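Local structure of putative Chlorite dismutase TA0507 (Thermoplasma acidophilum, 3DTZ) at residues Pro136-Val141 / Leu230-Asp235; Phe67-Ser72 / Val234-Ile239; Arg180-Tyr185 / Leu197-Asp202; Leu29-Leu34 / Val79-Ser84. The protein is of unknown function but belongs to the chlorite dismutase family, so it may bind heme and act as an oxidoreductase. All coordinates share one frame; numbering follows the deposited sequence. Where two conformers were deposited one is given.

Contact 1: Pro136-Val141 / Leu230-Asp235; sequences PLRYFV and LGRLVD
The strand segments 139-141 and 230-234 run antiparallel, their short axes 4.6 Å apart at closest and their directions 149° apart; Phe140 and Gly231 form the hydrogen-bonded pair, Phe140 N to Gly231 O at 3.0 Å and Gly231 N to Phe140 O at 2.8 Å. One step before the strand, Arg138 O still accepts from Leu233 N at 2.8 Å. The side chains of Arg138 and Arg232 lie alongside each other and point the same way. Their guanidinium groups stack with planes 20° apart, Arg138 NH1 sitting over the centre of the other group, 3.4 Å from Arg232 CZ. The likeness of charge is probably eased by Asp89 of the second subunit, which forms a salt bridge with Arg232 NH1. Strands 139-147 and 229-234 are neighbours in the curled antiparallel sheet of the chlorite dismutase fold, and this pairing joins two strands far apart in sequence. On the side of Tyr139 and Val141, Leu230 CG stands anti to its own N (chi1 174°), which swings CD1 to 3.7 Å from Val141 CG2. At the far end Pro136 crosses Leu233 at about a right angle, Pro136 CG resting 3.6 Å from Leu233 CD2 and equally close to its CD1.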
# COMPACT_ATOMS: atom_id res chain seq x y z
N PRO D 136 -11.64 -14.20 -30.05
CA PRO D 136 -10.46 -13.94 -29.25
C PRO D 136 -9.50 -15.12 -29.17
O PRO D 136 -9.91 -16.28 -29.31
CB PRO D 136 -11.03 -13.59 -27.85
CG PRO D 136 -12.34 -14.26 -27.82
CD PRO D 136 -12.87 -14.23 -29.23
N LEU D 137 -8.22 -14.80 -28.94
CA LEU D 137 -7.18 -15.81 -28.72
C LEU D 137 -7.29 -16.34 -27.28
O LEU D 137 -8.04 -15.79 -26.47
CB LEU D 137 -5.79 -15.22 -29.00
CG LEU D 137 -5.63 -14.65 -30.41
CD1 LEU D 137 -4.17 -14.36 -30.67
CD2 LEU D 137 -6.18 -15.61 -31.50
N ARG D 138 -6.57 -17.42 -26.99
CA ARG D 138 -6.78 -18.18 -25.77
C ARG D 138 -6.34 -17.40 -24.52
O ARG D 138 -6.89 -17.63 -23.44
CB ARG D 138 -6.01 -19.50 -25.84
CG ARG D 138 -5.92 -20.26 -24.50
CD ARG D 138 -5.22 -21.61 -24.65
NE ARG D 138 -6.15 -22.55 -25.27
CZ ARG D 138 -6.53 -23.73 -24.77
NH1 ARG D 138 -6.02 -24.21 -23.63
NH2 ARG D 138 -7.40 -24.46 -25.45
N TYR D 139 -5.37 -16.51 -24.66
CA TYR D 139 -4.85 -15.74 -23.52
C TYR D 139 -4.92 -14.23 -23.76
O TYR D 139 -4.98 -13.77 -24.90
CB TYR D 139 -3.39 -16.11 -23.21
CG TYR D 139 -3.18 -17.57 -22.98
CD1 TYR D 139 -3.51 -18.15 -21.75
CD2 TYR D 139 -2.69 -18.38 -24.00
CE1 TYR D 139 -3.33 -19.54 -21.55
CE2 TYR D 139 -2.49 -19.73 -23.82
CZ TYR D 139 -2.82 -20.31 -22.60
OH TYR D 139 -2.62 -21.66 -22.44
N PHE D 140 -4.87 -13.49 -22.66
CA PHE D 140 -5.00 -12.04 -22.67
C PHE D 140 -4.00 -11.50 -21.65
O PHE D 140 -3.88 -12.05 -20.54
CB PHE D 140 -6.41 -11.69 -22.22
CG PHE D 140 -6.74 -10.22 -22.20
CD1 PHE D 140 -6.74 -9.45 -23.36
CD2 PHE D 140 -7.10 -9.62 -21.01
CE1 PHE D 140 -7.06 -8.08 -23.34
CE2 PHE D 140 -7.45 -8.26 -21.00
CZ PHE D 140 -7.44 -7.50 -22.15
N VAL D 141 -3.31 -10.42 -22.01
CA VAL D 141 -2.40 -9.75 -21.08
C VAL D 141 -2.79 -8.29 -21.11
O VAL D 141 -2.97 -7.72 -22.17
CB VAL D 141 -0.92 -9.86 -21.53
CG1 VAL D 141 0.01 -8.96 -20.68
CG2 VAL D 141 -0.46 -11.32 -21.50
N LEU D 230 -2.88 -11.56 -16.41
CA LEU D 230 -2.78 -12.63 -17.41
C LEU D 230 -4.01 -13.48 -17.25
O LEU D 230 -4.26 -14.01 -16.16
CB LEU D 230 -1.53 -13.49 -17.16
CG LEU D 230 -1.38 -14.74 -18.04
CD1 LEU D 230 -1.20 -14.33 -19.51
CD2 LEU D 230 -0.22 -15.62 -17.56
N GLY D 231 -4.78 -13.60 -18.34
CA GLY D 231 -6.05 -14.30 -18.34
C GLY D 231 -6.14 -15.41 -19.37
O GLY D 231 -5.42 -15.41 -20.39
N ARG D 232 -7.01 -16.37 -19.08
CA ARG D 232 -7.29 -17.50 -19.97
C ARG D 232 -8.76 -17.34 -20.40
O ARG D 232 -9.65 -17.25 -19.54
CB ARG D 232 -7.06 -18.83 -19.23
CG ARG D 232 -7.77 -20.07 -19.85
CD ARG D 232 -7.14 -20.60 -21.11
NE ARG D 232 -7.97 -21.73 -21.56
CZ ARG D 232 -7.89 -22.98 -21.11
NH1 ARG D 232 -6.96 -23.35 -20.24
NH2 ARG D 232 -8.74 -23.89 -21.58
N LEU D 233 -8.99 -17.21 -21.70
CA LEU D 233 -10.35 -17.01 -22.22
C LEU D 233 -11.35 -18.05 -21.67
O LEU D 233 -11.07 -19.27 -21.67
CB LEU D 233 -10.34 -17.06 -23.77
CG LEU D 233 -11.66 -16.76 -24.46
CD1 LEU D 233 -12.00 -15.26 -24.33
CD2 LEU D 233 -11.53 -17.20 -25.91
N VAL D 234 -12.53 -17.58 -21.28
CA VAL D 234 -13.58 -18.47 -20.77
C VAL D 234 -14.97 -18.01 -21.24
O VAL D 234 -15.24 -16.82 -21.34
CB VAL D 234 -13.53 -18.56 -19.20
CG1 VAL D 234 -13.89 -17.22 -18.56
CG2 VAL D 234 -14.46 -19.72 -18.69
N ASP D 235 -15.82 -18.97 -21.57
CA ASP D 235 -17.21 -18.63 -21.91
C ASP D 235 -18.00 -18.35 -20.63
O ASP D 235 -17.75 -18.96 -19.57
CB ASP D 235 -17.85 -19.72 -22.77
CG ASP D 235 -17.22 -19.81 -24.17
OD1 ASP D 235 -16.81 -18.78 -24.74
OD2 ASP D 235 -17.15 -20.94 -24.70

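Contact 2: Phe67-Ser72 / Val234-Ile239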
# COMPACT_ATOMS: atom_id res chain seq x y z
N PHE D 67 -16.70 -7.99 -25.97
CA PHE D 67 -16.80 -8.29 -24.53
C PHE D 67 -16.29 -9.71 -24.35
O PHE D 67 -16.82 -10.66 -24.95
CB PHE D 67 -18.25 -8.21 -24.03
CG PHE D 67 -18.41 -8.77 -22.65
CD1 PHE D 67 -17.86 -8.09 -21.57
CD2 PHE D 67 -19.01 -10.01 -22.45
CE1 PHE D 67 -17.96 -8.61 -20.25
CE2 PHE D 67 -19.12 -10.54 -21.15
CZ PHE D 67 -18.60 -9.84 -20.07
N HIS D 68 -15.24 -9.85 -23.56
CA HIS D 68 -14.66 -11.18 -23.29
C HIS D 68 -14.42 -11.34 -21.79
O HIS D 68 -14.08 -10.38 -21.12
CB HIS D 68 -13.36 -11.37 -24.07
CG HIS D 68 -13.50 -11.17 -25.55
ND1 HIS D 68 -14.36 -11.93 -26.32
CD2 HIS D 68 -12.89 -10.32 -26.41
CE1 HIS D 68 -14.30 -11.52 -27.58
NE2 HIS D 68 -13.42 -10.54 -27.66
N ILE D 69 -14.54 -12.57 -21.31
CA ILE D 69 -14.30 -12.90 -19.90
C ILE D 69 -13.04 -13.80 -19.85
O ILE D 69 -12.88 -14.64 -20.74
CB ILE D 69 -15.52 -13.63 -19.27
CG1 ILE D 69 -16.80 -12.82 -19.51
CG2 ILE D 69 -15.27 -13.79 -17.75
CD1 ILE D 69 -18.09 -13.55 -19.16
N TYR D 70 -12.20 -13.63 -18.83
CA TYR D 70 -11.00 -14.46 -18.64
C TYR D 70 -10.90 -14.96 -17.21
O TYR D 70 -11.22 -14.24 -16.26
CB TYR D 70 -9.72 -13.66 -18.94
CG TYR D 70 -9.71 -13.14 -20.33
CD1 TYR D 70 -10.30 -11.90 -20.64
CD2 TYR D 70 -9.19 -13.91 -21.36
CE1 TYR D 70 -10.34 -11.44 -21.96
CE2 TYR D 70 -9.22 -13.47 -22.69
CZ TYR D 70 -9.78 -12.22 -22.98
OH TYR D 70 -9.80 -11.77 -24.26
N ARG D 71 -10.46 -16.20 -17.07
CA ARG D 71 -10.00 -16.76 -15.80
C ARG D 71 -8.63 -16.13 -15.53
O ARG D 71 -7.93 -15.76 -16.47
CB ARG D 71 -9.83 -18.27 -15.93
CG ARG D 71 -11.17 -19.00 -16.23
CD ARG D 71 -10.97 -20.29 -17.02
NE ARG D 71 -10.25 -21.32 -16.26
CZ ARG D 71 -9.86 -22.48 -16.79
NH1 ARG D 71 -10.12 -22.75 -18.08
NH2 ARG D 71 -9.23 -23.37 -16.03
N SER D 72 -8.26 -16.00 -14.26
CA SER D 72 -7.07 -15.27 -13.88
C SER D 72 -6.03 -16.19 -13.30
O SER D 72 -6.34 -16.99 -12.41
CB SER D 72 -7.45 -14.19 -12.84
OG SER D 72 -6.32 -13.69 -12.11
N VAL D 234 -12.53 -17.58 -21.28
CA VAL D 234 -13.58 -18.47 -20.77
C VAL D 234 -14.97 -18.01 -21.24
O VAL D 234 -15.24 -16.82 -21.34
CB VAL D 234 -13.53 -18.56 -19.20
CG1 VAL D 234 -13.89 -17.22 -18.56
CG2 VAL D 234 -14.46 -19.72 -18.69
N ASP D 235 -15.82 -18.97 -21.57
CA ASP D 235 -17.21 -18.63 -21.91
C ASP D 235 -18.00 -18.35 -20.63
O ASP D 235 -17.75 -18.96 -19.57
CB ASP D 235 -17.85 -19.72 -22.77
CG ASP D 235 -17.22 -19.81 -24.17
OD1 ASP D 235 -16.81 -18.78 -24.74
OD2 ASP D 235 -17.15 -20.94 -24.70
N ALA D 236 -18.94 -17.40 -20.70
CA ALA D 236 -19.79 -17.03 -19.54
C ALA D 236 -20.42 -18.24 -18.82
O ALA D 236 -20.44 -18.30 -17.60
CB ALA D 236 -20.90 -16.06 -20.01
N GLY D 237 -20.93 -19.20 -19.60
CA GLY D 237 -21.54 -20.41 -19.02
C GLY D 237 -20.61 -21.42 -18.37
O GLY D 237 -21.09 -22.38 -17.74
N ASP D 238 -19.30 -21.24 -18.51
CA ASP D 238 -18.31 -22.20 -17.98
C ASP D 238 -17.60 -21.67 -16.73
O ASP D 238 -17.00 -22.45 -15.96
CB ASP D 238 -17.27 -22.55 -19.04
CG ASP D 238 -17.84 -23.37 -20.18
OD1 ASP D 238 -18.90 -24.00 -20.02
OD2 ASP D 238 -17.19 -23.39 -21.25
N ILE D 239 -17.67 -20.36 -16.51
CA ILE D 239 -16.84 -19.73 -15.45
C ILE D 239 -17.18 -20.18 -14.01
O ILE D 239 -16.28 -20.49 -13.23
CB ILE D 239 -16.65 -18.16 -15.69
CG1 ILE D 239 -15.52 -17.55 -14.84
CG2 ILE D 239 -17.97 -17.44 -15.47
CD1 ILE D 239 -14.22 -18.29 -14.88
O HOH W 1 -15.85 -14.58 -22.82
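Val234 places CG1 between its N and carbonyl carbon (chi1 66°), turning that methyl to Ile69, whose CG2 meets it at 3.8 Å; Arg71, with CG anti to its carbonyl carbon (chi1 -63°), lays the start of its chain against Val234 and Ile239. Arg71 CD packs 3.8 Å from Val234 CB, crossing the valine at about a right angle. Arg71 CG and Ile239 CD1 come to 3.4 Å, the two chains sliding past each other in opposite directions. Further along, Ile69 CD1 reaches Ala236 CB at 3.9 Å. The backbones share one direct bond, Val234 N to Ile69 O at 3.0 Å, with the donor tilted 30° from the carbonyl plane. A water bridges next to it, accepting from Ile69 N at 2.8 Å and donating to Val234 O at 2.8 Å. The polar end of Arg71 goes elsewhere: NE forms a salt bridge with Glu96 of the second subunit, and the guanidinium makes a cation-pi contact with Phe242. Replacing Arg71 by alanine removes the chain packed against Val234 and Ile239, which would probably open a gap there and cost Glu96 of the second subunit this salt bridge. Strand 64-72 lies between strands 79-85 and 229-234, and the turn from the latter into helix 236-243 brings Ala236 and Ile239 against Asp55 and Met51 of helix 41-60.

Contact 3: Arg180-Tyr185 / Leu197-Asp202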
# COMPACT_ATOMS: atom_id res chain seq x y z
N ARG D 180 -1.89 -10.30 -31.06
CA ARG D 180 -2.61 -9.08 -31.43
C ARG D 180 -2.33 -8.06 -30.37
O ARG D 180 -2.64 -8.30 -29.20
CB ARG D 180 -4.12 -9.29 -31.55
CG ARG D 180 -4.40 -10.48 -32.41
CD ARG D 180 -5.67 -10.36 -33.15
NE ARG D 180 -6.79 -10.94 -32.45
CZ ARG D 180 -7.34 -12.13 -32.74
NH1 ARG D 180 -6.87 -12.89 -33.71
NH2 ARG D 180 -8.36 -12.54 -32.04
N SER D 181 -1.79 -6.93 -30.80
CA SER D 181 -1.34 -5.88 -29.88
C SER D 181 -2.20 -4.63 -29.97
O SER D 181 -2.53 -4.17 -31.07
CB SER D 181 0.11 -5.52 -30.21
OG SER D 181 0.57 -4.48 -29.38
N TYR D 182 -2.55 -4.07 -28.80
CA TYR D 182 -3.32 -2.83 -28.75
C TYR D 182 -2.71 -1.87 -27.72
O TYR D 182 -2.58 -2.22 -26.53
CB TYR D 182 -4.77 -3.11 -28.35
CG TYR D 182 -5.47 -4.20 -29.12
CD1 TYR D 182 -6.12 -3.93 -30.32
CD2 TYR D 182 -5.51 -5.49 -28.62
CE1 TYR D 182 -6.79 -4.94 -31.02
CE2 TYR D 182 -6.18 -6.51 -29.32
CZ TYR D 182 -6.81 -6.21 -30.51
OH TYR D 182 -7.45 -7.23 -31.18
N THR D 183 -2.34 -0.69 -28.19
CA THR D 183 -1.90 0.39 -27.33
C THR D 183 -3.09 1.32 -27.09
O THR D 183 -3.79 1.72 -28.04
CB THR D 183 -0.74 1.20 -27.96
OG1 THR D 183 0.40 0.34 -28.10
CG2 THR D 183 -0.36 2.35 -27.06
N THR D 184 -3.31 1.66 -25.83
CA THR D 184 -4.43 2.53 -25.50
C THR D 184 -3.88 3.63 -24.61
O THR D 184 -2.88 3.41 -23.87
CB THR D 184 -5.59 1.77 -24.78
OG1 THR D 184 -5.26 1.52 -23.40
CG2 THR D 184 -5.97 0.46 -25.51
N TYR D 185 -4.51 4.80 -24.67
CA TYR D 185 -4.03 5.94 -23.91
C TYR D 185 -5.03 6.42 -22.87
O TYR D 185 -6.24 6.36 -23.08
CB TYR D 185 -3.54 7.08 -24.79
CG TYR D 185 -4.53 7.68 -25.74
CD1 TYR D 185 -4.73 7.14 -27.03
CD2 TYR D 185 -5.25 8.83 -25.39
CE1 TYR D 185 -5.65 7.72 -27.94
CE2 TYR D 185 -6.18 9.42 -26.30
CZ TYR D 185 -6.36 8.87 -27.56
OH TYR D 185 -7.27 9.47 -28.43
N LEU D 197 -2.70 -3.77 -24.18
CA LEU D 197 -3.48 -5.02 -24.19
C LEU D 197 -2.94 -5.96 -25.28
O LEU D 197 -2.64 -5.51 -26.39
CB LEU D 197 -4.96 -4.72 -24.48
CG LEU D 197 -5.59 -3.61 -23.64
CD1 LEU D 197 -7.01 -3.33 -24.09
CD2 LEU D 197 -5.51 -3.92 -22.14
N TYR D 198 -2.90 -7.26 -24.98
CA TYR D 198 -2.44 -8.26 -25.95
C TYR D 198 -3.34 -9.47 -25.90
O TYR D 198 -3.67 -9.94 -24.82
CB TYR D 198 -1.04 -8.74 -25.64
CG TYR D 198 -0.09 -7.59 -25.56
CD1 TYR D 198 0.50 -7.09 -26.73
CD2 TYR D 198 0.15 -6.95 -24.35
CE1 TYR D 198 1.36 -6.01 -26.67
CE2 TYR D 198 1.02 -5.84 -24.28
CZ TYR D 198 1.61 -5.40 -25.45
OH TYR D 198 2.45 -4.30 -25.43
N GLU D 199 -3.73 -9.95 -27.07
CA GLU D 199 -4.29 -11.29 -27.19
C GLU D 199 -3.14 -12.18 -27.67
O GLU D 199 -2.47 -11.87 -28.67
CB GLU D 199 -5.42 -11.34 -28.21
CG GLU D 199 -6.63 -10.52 -27.84
CD GLU D 199 -7.72 -10.72 -28.85
OE1 GLU D 199 -8.17 -11.88 -28.99
OE2 GLU D 199 -8.11 -9.73 -29.51
N ILE D 200 -2.89 -13.26 -26.95
CA ILE D 200 -1.72 -14.08 -27.25
C ILE D 200 -2.08 -15.57 -27.29
O ILE D 200 -2.98 -15.99 -26.57
CB ILE D 200 -0.58 -13.86 -26.21
CG1 ILE D 200 -0.98 -14.35 -24.84
CG2 ILE D 200 -0.15 -12.37 -26.18
CD1 ILE D 200 0.15 -14.28 -23.77
N PRO D 201 -1.43 -16.32 -28.19
CA PRO D 201 -1.65 -17.79 -28.21
C PRO D 201 -0.84 -18.62 -27.20
O PRO D 201 -1.20 -19.76 -26.96
CB PRO D 201 -1.26 -18.18 -29.64
CG PRO D 201 -0.23 -17.12 -30.07
CD PRO D 201 -0.60 -15.84 -29.32
N ASP D 202 0.27 -18.09 -26.69
CA ASP D 202 1.26 -18.92 -25.96
C ASP D 202 1.96 -18.07 -24.92
O ASP D 202 2.64 -17.09 -25.25
CB ASP D 202 2.28 -19.52 -26.97
CG ASP D 202 3.31 -20.47 -26.34
OD1 ASP D 202 3.77 -20.32 -25.18
OD2 ASP D 202 3.74 -21.39 -27.07
O HOH W 2 -10.38 -10.00 -30.87
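The beta hairpin of strands 180-185 and 194-200 brings Arg180, Ser181 and Tyr182 opposite Glu199, Tyr198 and Leu197, the two strand segments running antiparallel at 172°. Tyr182 and Leu197 exchange two backbone bonds, Tyr182 N to Leu197 O and Leu197 N to Tyr182 O, both 2.8 Å; Arg180 and Glu199 form the next hydrogen-bonded pair, Arg180 N meeting Glu199 O at 2.9 Å. The side chains of these two pairs share one face of the sheet. There Glu199 CG lies anti to its carbonyl carbon and the chain runs on extended, carrying the carboxylate out to Arg180 and Tyr182. It stands nearly perpendicular to the Arg180 guanidinium (87°). Arg180 NH2 forms a salt bridge with Glu199 OE1 at 3.1 Å, its hydrogen bond weak and bent, and NE approaches OE2, in the guanidinium plane, in a longer, weak bond. By contrast, the Tyr182 ring is nearly coplanar with the carboxylate (15°), and Tyr182 OH lies 3.1 Å from Glu199 OE2, at the ring's edge. A water sits 2.7 Å from the same OE2. On the opposite face Ser181 OG comes to 3.2 Å from Tyr198 CE1. Partners beyond the hairpin are Leu137 N for Glu199 OE1, Pro135 O for Arg180 NH2 and Ser131 OG for Tyr182 OH. Several contacts, those to Arg180 weak, thus hold the buried carboxylate, probably fixing its rotation and tying the hairpin to the segment leading into strand 139-147.

Contact 4: Leu29-Leu34 / Val79-Ser84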
# COMPACT_ATOMS: atom_id res chain seq x y z
N LEU D 29 -11.55 -4.75 -16.30
CA LEU D 29 -11.96 -4.83 -14.88
C LEU D 29 -11.57 -6.20 -14.35
O LEU D 29 -11.71 -7.20 -15.06
CB LEU D 29 -13.50 -4.69 -14.73
CG LEU D 29 -14.24 -3.60 -15.54
CD1 LEU D 29 -15.74 -3.66 -15.21
CD2 LEU D 29 -13.63 -2.21 -15.23
N SER D 30 -11.12 -6.26 -13.10
CA SER D 30 -10.91 -7.57 -12.48
C SER D 30 -11.59 -7.62 -11.10
O SER D 30 -11.76 -6.58 -10.45
CB SER D 30 -9.43 -7.92 -12.40
OG SER D 30 -8.73 -7.05 -11.52
N TYR D 31 -12.05 -8.81 -10.73
CA TYR D 31 -12.80 -9.01 -9.50
C TYR D 31 -12.34 -10.26 -8.81
O TYR D 31 -11.93 -11.24 -9.45
CB TYR D 31 -14.31 -9.15 -9.80
CG TYR D 31 -14.97 -7.85 -10.17
CD1 TYR D 31 -14.94 -7.39 -11.51
CD2 TYR D 31 -15.60 -7.07 -9.21
CE1 TYR D 31 -15.53 -6.18 -11.88
CE2 TYR D 31 -16.20 -5.84 -9.56
CZ TYR D 31 -16.16 -5.42 -10.89
OH TYR D 31 -16.74 -4.23 -11.22
N ARG D 32 -12.47 -10.25 -7.49
CA ARG D 32 -12.13 -11.39 -6.67
C ARG D 32 -13.31 -11.71 -5.79
O ARG D 32 -13.82 -10.84 -5.06
CB ARG D 32 -10.92 -11.06 -5.81
CG ARG D 32 -10.35 -12.29 -5.04
CD ARG D 32 -9.13 -11.91 -4.23
NE ARG D 32 -9.43 -10.96 -3.20
CZ ARG D 32 -9.11 -9.65 -3.30
NH1 ARG D 32 -8.42 -9.15 -4.37
NH2 ARG D 32 -9.45 -8.86 -2.32
N LEU D 33 -13.72 -12.98 -5.84
CA LEU D 33 -14.79 -13.49 -4.96
C LEU D 33 -14.41 -13.33 -3.49
O LEU D 33 -13.28 -13.64 -3.08
CB LEU D 33 -15.09 -14.97 -5.28
CG LEU D 33 -15.65 -15.24 -6.68
CD1 LEU D 33 -15.92 -16.73 -6.80
CD2 LEU D 33 -16.97 -14.46 -6.91
N LEU D 34 -15.35 -12.81 -2.70
CA LEU D 34 -15.14 -12.61 -1.26
C LEU D 34 -14.83 -13.91 -0.53
O LEU D 34 -15.45 -14.93 -0.78
CB LEU D 34 -16.37 -11.94 -0.62
CG LEU D 34 -16.57 -10.49 -1.11
CD1 LEU D 34 -17.83 -9.91 -0.46
CD2 LEU D 34 -15.36 -9.64 -0.81
N VAL D 79 -11.68 -13.31 -11.91
CA VAL D 79 -12.21 -13.09 -13.25
C VAL D 79 -11.72 -11.74 -13.77
O VAL D 79 -11.56 -10.79 -12.97
CB VAL D 79 -13.77 -13.18 -13.27
CG1 VAL D 79 -14.38 -12.13 -12.33
CG2 VAL D 79 -14.31 -13.01 -14.68
N ILE D 80 -11.52 -11.66 -15.08
CA ILE D 80 -11.16 -10.39 -15.76
C ILE D 80 -12.16 -10.19 -16.88
O ILE D 80 -12.50 -11.14 -17.58
CB ILE D 80 -9.75 -10.48 -16.38
CG1 ILE D 80 -8.70 -10.84 -15.31
CG2 ILE D 80 -9.37 -9.14 -17.11
CD1 ILE D 80 -7.41 -11.57 -15.89
N PHE D 81 -12.65 -8.96 -17.01
CA PHE D 81 -13.58 -8.55 -18.06
C PHE D 81 -12.87 -7.54 -18.97
O PHE D 81 -12.19 -6.64 -18.49
CB PHE D 81 -14.80 -7.83 -17.42
CG PHE D 81 -15.64 -8.72 -16.54
CD1 PHE D 81 -16.44 -9.72 -17.11
CD2 PHE D 81 -15.62 -8.58 -15.15
CE1 PHE D 81 -17.22 -10.56 -16.31
CE2 PHE D 81 -16.39 -9.44 -14.33
CZ PHE D 81 -17.21 -10.41 -14.92
N TRP D 82 -13.07 -7.66 -20.27
CA TRP D 82 -12.55 -6.69 -21.23
C TRP D 82 -13.69 -6.32 -22.20
O TRP D 82 -14.32 -7.19 -22.76
CB TRP D 82 -11.39 -7.30 -22.00
CG TRP D 82 -10.84 -6.48 -23.13
CD1 TRP D 82 -10.74 -5.10 -23.20
CD2 TRP D 82 -10.31 -6.99 -24.36
NE1 TRP D 82 -10.19 -4.73 -24.42
CE2 TRP D 82 -9.90 -5.87 -25.14
CE3 TRP D 82 -10.12 -8.30 -24.88
CZ2 TRP D 82 -9.30 -6.01 -26.42
CZ3 TRP D 82 -9.52 -8.44 -26.15
CH2 TRP D 82 -9.14 -7.29 -26.92
N TYR D 83 -13.95 -5.02 -22.39
CA TYR D 83 -14.98 -4.62 -23.38
C TYR D 83 -14.64 -3.27 -23.97
O TYR D 83 -13.88 -2.49 -23.34
CB TYR D 83 -16.39 -4.57 -22.75
CG TYR D 83 -16.48 -3.75 -21.49
CD1 TYR D 83 -16.74 -2.38 -21.54
CD2 TYR D 83 -16.23 -4.35 -20.24
CE1 TYR D 83 -16.79 -1.63 -20.33
CE2 TYR D 83 -16.28 -3.62 -19.08
CZ TYR D 83 -16.56 -2.27 -19.12
OH TYR D 83 -16.58 -1.59 -17.93
N SER D 84 -15.24 -2.97 -25.12
CA SER D 84 -14.91 -1.75 -25.89
C SER D 84 -16.16 -1.16 -26.54
O SER D 84 -17.07 -1.90 -26.88
CB SER D 84 -13.87 -2.06 -26.98
OG SER D 84 -12.84 -2.93 -26.50
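Leu29 O accepts the hydrogen of Phe81 N at 2.8 Å in a nearly straight bond (172°), and Ile80 CA adds a CH...O contact to this oxygen at 3.3 Å. Leu29 N returns the bond to Phe81 O at 3.0 Å, and two residues along, Tyr31 N meets Val79 O at 3.0 Å. Leu29, Tyr31, Val79 and Phe81 send their side chains to one face. Tyr31 crosses Phe81 at about a right angle, its CD1 lying at the edge of the phenylalanine ring, 3.8 Å from Phe81 CE2; Val79 CG2 rests over a face of that ring. Tyr83 has its ring swung between N and carbonyl carbon (chi1 52°), which carries the ring edge to Leu29: Leu29 CD1 lies near the ring plane, 3.9 Å from Tyr83 CE2 and 3.5 Å from Tyr83 OH. With alanine at this position in place of Leu29, the edge of Tyr83 would probably lose this neighbour and a gap open beside it. Helix 88-102 packs on both tyrosines, and its Gln99 binds the hydroxyl of Tyr31. Strand 25-33 lies between strands 79-85 and 106-116 in the antiparallel sheet, backed here by helix 88-102, an organisation consistent with the ferredoxin-like alpha+beta fold of chlorite dismutases.

All four contacts reach the same antiparallel sheet; contact 2 joins it to the start of helix 236-243. Contacts 1 and 2 share Val234 and Asp235 and are stitched by Arg232 O to Arg71 N at 2.8 Å, where strands 229-234 and 64-72 meet. Strand 64-72 also borders strand 79-85 of contact 4, Tyr70 N lying 2.8 Å from Ile80 O. On the other side, Val141 O and Tyr198 N, again 2.8 Å apart, join contact 1 to contact 3. Although the centres of contacts 3 and 4 are about 17 Å apart, Trp82 of contact 4 reaches contact 3, its NE1 3.5 Å from Leu197 CD1; its CE3 also lies 3.4 Å from Phe140 CE1 of contact 1. None of the four is established as part of a heme site.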